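Local atomic coordinates of endo alpha-1,4 polygalactosaminidase (Neosartorya fumigata, PDB entry 6OJ1), a protein that hydrolyses internal alpha-1,4 linkages of galactosamine-containing polysaccharide as an endo-acting glycoside hydrolase, and thereby disrupts microbial biofilms. Residues D103-H108 with A124-I129; H229-K234 with N250-F255. All coordinates share one frame; numbering follows the deposited sequence.

Interaction 1: residues D103-H108 with A124-I129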
loop_
_atom_site.group_PDB
_atom_site.type_symbol
_atom_site.label_atom_id
_atom_site.label_comp_id
_atom_site.label_asym_id
_atom_site.label_seq_id
_atom_site.Cartn_x
_atom_site.Cartn_y
_atom_site.Cartn_z
ATOM N N ASP A 103 -22.899 -10.919 -0.230
ATOM C CA ASP A 103 -23.510 -9.885 -1.059
ATOM C C ASP A 103 -23.608 -8.570 -0.302
ATOM O O ASP A 103 -23.338 -7.501 -0.860
ATOM C CB ASP A 103 -24.888 -10.334 -1.561
ATOM C CG ASP A 103 -25.899 -10.577 -0.434
ATOM O OD1 ASP A 103 -25.485 -10.749 0.731
ATOM O OD2 ASP A 103 -27.118 -10.603 -0.724
ATOM N N SER A 104 -23.932 -8.635 0.993
ATOM C CA SER A 104 -24.074 -7.430 1.803
ATOM C C SER A 104 -22.742 -6.761 2.119
ATOM O O SER A 104 -22.746 -5.633 2.617
ATOM C CB SER A 104 -24.820 -7.768 3.101
ATOM O OG SER A 104 -24.197 -8.870 3.752
ATOM N N ASP A 105 -21.607 -7.403 1.839
ATOM C CA ASP A 105 -20.321 -6.751 2.027
ATOM C C ASP A 105 -19.966 -5.803 0.891
ATOM O O ASP A 105 -19.043 -5.001 1.050
ATOM C CB ASP A 105 -19.186 -7.780 2.145
ATOM C CG ASP A 105 -19.294 -8.635 3.391
ATOM O OD1 ASP A 105 -19.781 -8.122 4.418
ATOM O OD2 ASP A 105 -18.902 -9.818 3.339
ATOM N N LEU A 106 -20.670 -5.865 -0.233
ATOM C CA LEU A 106 -20.206 -5.247 -1.469
ATOM C C LEU A 106 -20.970 -3.969 -1.773
ATOM O O LEU A 106 -22.200 -3.934 -1.682
ATOM C CB LEU A 106 -20.357 -6.211 -2.653
ATOM C CG LEU A 106 -19.705 -7.594 -2.566
ATOM C CD1 LEU A 106 -19.677 -8.277 -3.935
ATOM C CD2 LEU A 106 -18.309 -7.512 -1.981
ATOM N N GLY A 107 -20.227 -2.930 -2.166
ATOM C CA GLY A 107 -20.797 -1.687 -2.667
ATOM C C GLY A 107 -20.612 -1.517 -4.168
ATOM O O GLY A 107 -20.687 -2.491 -4.924
ATOM N N HIS A 108 -20.374 -0.283 -4.610
ATOM C CA HIS A 108 -20.290 0.054 -6.024
ATOM C C HIS A 108 -18.952 -0.398 -6.622
ATOM O O HIS A 108 -17.958 -0.601 -5.917
ATOM C CB HIS A 108 -20.444 1.565 -6.228
ATOM C CG HIS A 108 -21.825 2.086 -5.972
ATOM N ND1 HIS A 108 -22.103 3.432 -5.872
ATOM C CD2 HIS A 108 -23.009 1.447 -5.815
ATOM C CE1 HIS A 108 -23.398 3.600 -5.663
ATOM N NE2 HIS A 108 -23.970 2.410 -5.623
ATOM N N ALA A 124 -18.427 -7.110 10.091
ATOM C CA ALA A 124 -17.680 -8.145 10.812
ATOM C C ALA A 124 -17.098 -9.172 9.846
ATOM O O ALA A 124 -15.995 -9.685 10.061
ATOM C CB ALA A 124 -18.574 -8.847 11.837
ATOM N N ASN A 125 -17.834 -9.492 8.779
ATOM C CA ASN A 125 -17.349 -10.502 7.840
ATOM C C ASN A 125 -16.140 -10.001 7.063
ATOM O O ASN A 125 -15.167 -10.745 6.865
ATOM C CB ASN A 125 -18.469 -10.911 6.884
ATOM C CG ASN A 125 -18.116 -12.155 6.070
ATOM O OD1 ASN A 125 -17.798 -13.213 6.626
ATOM N ND2 ASN A 125 -18.166 -12.031 4.751
ATOM N N VAL A 126 -16.187 -8.749 6.599
ATOM C CA VAL A 126 -15.033 -8.158 5.931
ATOM C C VAL A 126 -13.837 -8.127 6.874
ATOM O O VAL A 126 -12.713 -8.497 6.500
ATOM C CB VAL A 126 -15.385 -6.748 5.414
ATOM C CG1 VAL A 126 -14.103 -5.999 4.954
ATOM C CG2 VAL A 126 -16.363 -6.862 4.230
ATOM N N ARG A 127 -14.058 -7.681 8.106
ATOM C CA ARG A 127 -12.957 -7.610 9.061
ATOM C C ARG A 127 -12.356 -8.988 9.326
ATOM O O ARG A 127 -11.129 -9.126 9.401
ATOM C CB ARG A 127 -13.443 -6.925 10.335
ATOM C CG ARG A 127 -13.677 -5.445 10.049
ATOM C CD ARG A 127 -13.955 -4.676 11.310
ATOM N NE ARG A 127 -13.974 -3.236 11.060
ATOM C CZ ARG A 127 -13.717 -2.335 12.006
ATOM N NH1 ARG A 127 -13.398 -2.746 13.230
ATOM N NH2 ARG A 127 -13.760 -1.041 11.732
ATOM N N GLN A 128 -13.191 -10.031 9.405
ATOM C CA GLN A 128 -12.651 -11.371 9.627
ATOM C C GLN A 128 -11.863 -11.854 8.412
ATOM O O GLN A 128 -10.841 -12.524 8.569
ATOM C CB GLN A 128 -13.759 -12.364 9.975
ATOM C CG GLN A 128 -13.236 -13.766 10.340
ATOM C CD GLN A 128 -12.263 -13.759 11.514
ATOM O OE1 GLN A 128 -12.608 -13.322 12.611
ATOM N NE2 GLN A 128 -11.043 -14.247 11.285
ATOM N N ILE A 129 -12.325 -11.537 7.200
ATOM C CA ILE A 129 -11.552 -11.897 6.009
ATOM C C ILE A 129 -10.189 -11.217 6.045
ATOM O O ILE A 129 -9.162 -11.828 5.712
ATOM C CB ILE A 129 -12.329 -11.540 4.725
ATOM C CG1 ILE A 129 -13.576 -12.423 4.587
ATOM C CG2 ILE A 129 -11.417 -11.678 3.459
ATOM C CD1 ILE A 129 -14.569 -11.880 3.556
#
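At the first turn of helix 124-140 in this GH114 (beta/alpha)-barrel, Asn-125 and Val-126 meet Asp-105, the last residue of a short 3-10 turn that leads into strand 106-109 of a small antiparallel sheet beside the barrel. The contact is essentially one carboxylate laid against the start of a helix. Asn-125 ND2 gives a hydrogen bond to Asp-105 OD2 at 2.7 Å, nearly straight with an N-H...O angle of 169°. ND2 reaches the syn lone pair of Asp-105 OD2, and OD2 in turn lies in the plane of the Asn-125 amide; because carboxylate and amide are almost coplanar (17° apart) the two flat groups continue one another although their side chains cross at about a right angle. Asn-125 makes this possible by turning CG anti to its own N (chi1 -168°), which carries the amide out to the carboxylate; its ND2 also bonds to Lys-100 O, so both the aspartate and the preceding loop are tied to the same amide.

The carboxylate has further partners. Asp-105 OD2 also accepts from Lys-102 N, while OD1 bonds to Ser-123 OG, the hydroxyl just before the helix that in turn receives Val-126 N. Asp-105 therefore grips the helix start through Ser-123 as well, and its negative charge near the N-terminal end of the helix would probably be favoured by the helix dipole. An aspartate suits this buried place because its short chain presents two acceptors to several N-H and O-H groups at once. The nonpolar part of the contact belongs to Val-126, which also touches Leu-119 of strand 116-119. Branching at CB sends CG2 alongside the aspartate, and this methyl rests 3.6 Å from Asp-105 CB and 3.5 Å from Asp-105 CG.

Interaction 2: residues H229-K234 with N250-F255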
loop_
_atom_site.group_PDB
_atom_site.type_symbol
_atom_site.label_atom_id
_atom_site.label_comp_id
_atom_site.label_asym_id
_atom_site.label_seq_id
_atom_site.Cartn_x
_atom_site.Cartn_y
_atom_site.Cartn_z
ATOM N N HIS A 229 6.781 6.496 -2.106
ATOM C CA HIS A 229 6.126 7.459 -2.980
ATOM C C HIS A 229 6.203 6.990 -4.426
ATOM O O HIS A 229 7.296 6.738 -4.940
ATOM C CB HIS A 229 6.779 8.834 -2.801
ATOM C CG HIS A 229 6.386 9.840 -3.834
ATOM N ND1 HIS A 229 7.317 10.571 -4.541
ATOM C CD2 HIS A 229 5.170 10.243 -4.278
ATOM C CE1 HIS A 229 6.693 11.377 -5.382
ATOM N NE2 HIS A 229 5.391 11.194 -5.246
ATOM N N ILE A 230 5.045 6.895 -5.086
ATOM C CA ILE A 230 4.952 6.446 -6.477
ATOM C C ILE A 230 4.467 7.594 -7.347
ATOM O O ILE A 230 3.512 8.290 -6.986
ATOM C CB ILE A 230 3.985 5.252 -6.627
ATOM C CG1 ILE A 230 4.253 4.164 -5.598
ATOM C CG2 ILE A 230 4.061 4.677 -8.039
ATOM C CD1 ILE A 230 3.150 3.096 -5.584
ATOM N N GLU A 231 5.106 7.785 -8.508
ATOM C CA GLU A 231 4.557 8.638 -9.553
ATOM C C GLU A 231 4.473 7.837 -10.843
ATOM O O GLU A 231 5.260 6.911 -11.069
ATOM C CB GLU A 231 5.389 9.911 -9.779
ATOM C CG GLU A 231 5.428 10.868 -8.559
ATOM C CD GLU A 231 4.138 11.654 -8.354
ATOM O OE1 GLU A 231 3.427 11.922 -9.346
ATOM O OE2 GLU A 231 3.842 12.023 -7.192
ATOM N N TYR A 232 3.505 8.201 -11.686
ATOM C CA TYR A 232 3.182 7.467 -12.909
ATOM C C TYR A 232 3.272 8.420 -14.095
ATOM O O TYR A 232 2.249 8.796 -14.683
ATOM C CB TYR A 232 1.782 6.859 -12.841
ATOM C CG TYR A 232 1.517 5.893 -11.704
ATOM C CD1 TYR A 232 2.125 4.646 -11.660
ATOM C CD2 TYR A 232 0.623 6.224 -10.693
ATOM C CE1 TYR A 232 1.860 3.752 -10.621
ATOM C CE2 TYR A 232 0.344 5.347 -9.658
ATOM C CZ TYR A 232 0.966 4.112 -9.622
ATOM O OH TYR A 232 0.700 3.222 -8.599
ATOM N N PRO A 233 4.480 8.819 -14.488
ATOM C CA PRO A 233 4.601 9.893 -15.491
ATOM C C PRO A 233 4.154 9.500 -16.893
ATOM O O PRO A 233 3.862 10.397 -17.695
ATOM C CB PRO A 233 6.094 10.243 -15.451
ATOM C CG PRO A 233 6.752 9.041 -14.920
ATOM C CD PRO A 233 5.787 8.401 -13.955
ATOM N N LYS A 234 4.099 8.208 -17.227
ATOM C CA LYS A 234 3.629 7.797 -18.549
ATOM C C LYS A 234 2.111 7.821 -18.666
ATOM O O LYS A 234 1.584 7.612 -19.763
ATOM C CB LYS A 234 4.137 6.388 -18.896
ATOM C CG LYS A 234 5.659 6.221 -18.856
ATOM C CD LYS A 234 6.092 4.760 -19.097
ATOM C CE LYS A 234 7.500 4.509 -18.568
ATOM N NZ LYS A 234 7.880 3.040 -18.619
ATOM N N ASN A 250 11.797 15.106 -13.324
ATOM C CA ASN A 250 11.951 16.181 -12.349
ATOM C C ASN A 250 10.628 16.517 -11.675
ATOM O O ASN A 250 10.596 16.796 -10.472
ATOM C CB ASN A 250 12.563 17.411 -13.015
ATOM C CG ASN A 250 14.069 17.445 -12.868
ATOM O OD1 ASN A 250 14.633 18.388 -12.308
ATOM N ND2 ASN A 250 14.726 16.392 -13.333
ATOM N N ALA A 251 9.523 16.479 -12.422
ATOM C CA ALA A 251 8.219 16.724 -11.815
ATOM C C ALA A 251 7.890 15.675 -10.758
ATOM O O ALA A 251 7.270 15.985 -9.733
ATOM C CB ALA A 251 7.135 16.757 -12.893
ATOM N N ALA A 252 8.298 14.427 -10.987
ATOM C CA ALA A 252 8.013 13.355 -10.040
ATOM C C ALA A 252 8.928 13.384 -8.823
ATOM O O ALA A 252 8.550 12.866 -7.766
ATOM C CB ALA A 252 8.146 12.000 -10.742
ATOM N N CYS A 253 10.105 13.997 -8.946
ATOM C CA CYS A 253 11.201 13.810 -8.004
ATOM C C CYS A 253 11.511 15.025 -7.163
ATOM O O CYS A 253 12.009 14.874 -6.046
ATOM C CB CYS A 253 12.482 13.433 -8.752
ATOM S SG CYS A 253 12.499 11.753 -9.369
ATOM N N ASP A 254 11.259 16.214 -7.685
ATOM C CA ASP A 254 11.714 17.452 -7.075
ATOM C C ASP A 254 10.494 18.205 -6.571
ATOM O O ASP A 254 9.737 18.779 -7.361
ATOM C CB ASP A 254 12.529 18.273 -8.071
ATOM C CG ASP A 254 13.785 17.542 -8.539
ATOM O OD1 ASP A 254 14.352 16.755 -7.746
ATOM O OD2 ASP A 254 14.202 17.750 -9.699
ATOM N N PHE A 255 10.297 18.169 -5.259
ATOM C CA PHE A 255 9.240 18.910 -4.595
ATOM C C PHE A 255 9.721 19.208 -3.186
ATOM O O PHE A 255 10.711 18.638 -2.724
ATOM C CB PHE A 255 7.916 18.138 -4.585
ATOM C CG PHE A 255 8.057 16.693 -4.200
ATOM C CD1 PHE A 255 8.314 15.727 -5.162
ATOM C CD2 PHE A 255 7.915 16.296 -2.879
ATOM C CE1 PHE A 255 8.437 14.387 -4.815
ATOM C CE2 PHE A 255 8.037 14.957 -2.526
ATOM C CZ PHE A 255 8.299 14.002 -3.501
#
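This is a buried strand-to-helix packing contact inside a beta-alpha-beta unit of the barrel, where the end of strand 227-231 meets the last turn of helix 246-253 and the residues that follow it. Ala-252 and Glu-231 form the close backbone approach: Ala-252 CB lies 3.6 Å from Glu-231 CB, and a side chain as small as a single methyl lets the helix come in this near. The glutamate chain is bent at chi2 (-75°), which swings its carboxylate round to the imidazole of His-229, two residues earlier on the same side. There His-229 NE2 donates to the anti lone pair of Glu-231 OE2 at 2.6 Å, the oxygen lying 16° out of the ring plane. OE2 also accepts from Ala-209 N, and His-229 ND1 is hydrogen-bonded to Thr-263 OG1, so bonds at both ring nitrogens fix the rotation of the imidazole.

Held this way, the histidine turns its CE1 corner to the helix end. Ala-252 O sits at the ring edge, 3.4 Å from His-229 CE1; this carbonyl is buried and has no hydrogen-bond partner in the model, so the polarised C-H is probably a mildly favourable neighbour. Phe-255 comes from the opposite direction and makes an offset edge-to-face pair with His-229, its edge toward the imidazole face, centroids 5.2 Å apart and planes at 81°. Cys-253, the last helical residue, points away from strand 227-231, touches Ile-265 and is disulfide-bonded to Cys-277, while Phe-255 stacks edge-to-face with Phe-261 of strand 261-266, the strand that pairs with 227-231.

Interactions 1 and 2 lie on opposite sides of the chain's centre, their own centres about 35 Å apart and their nearest atoms about 19 Å, and they share no helix or strand. Both are largely buried, though Asn-125 in interaction 1 and Phe-255 in interaction 2 remain partly exposed. Each sets one end of a helix against another part of the chain: a helix start against a 3-10 turn in interaction 1, a helix finish against a barrel strand in interaction 2. At the turn leading into the small antiparallel sheet, a carboxylate accepts a hydrogen bond across the segments. In interaction 2 the His-229 to Glu-231 hydrogen bond runs along the strand itself, and methyl, ring and carbonyl groups meet the helix end.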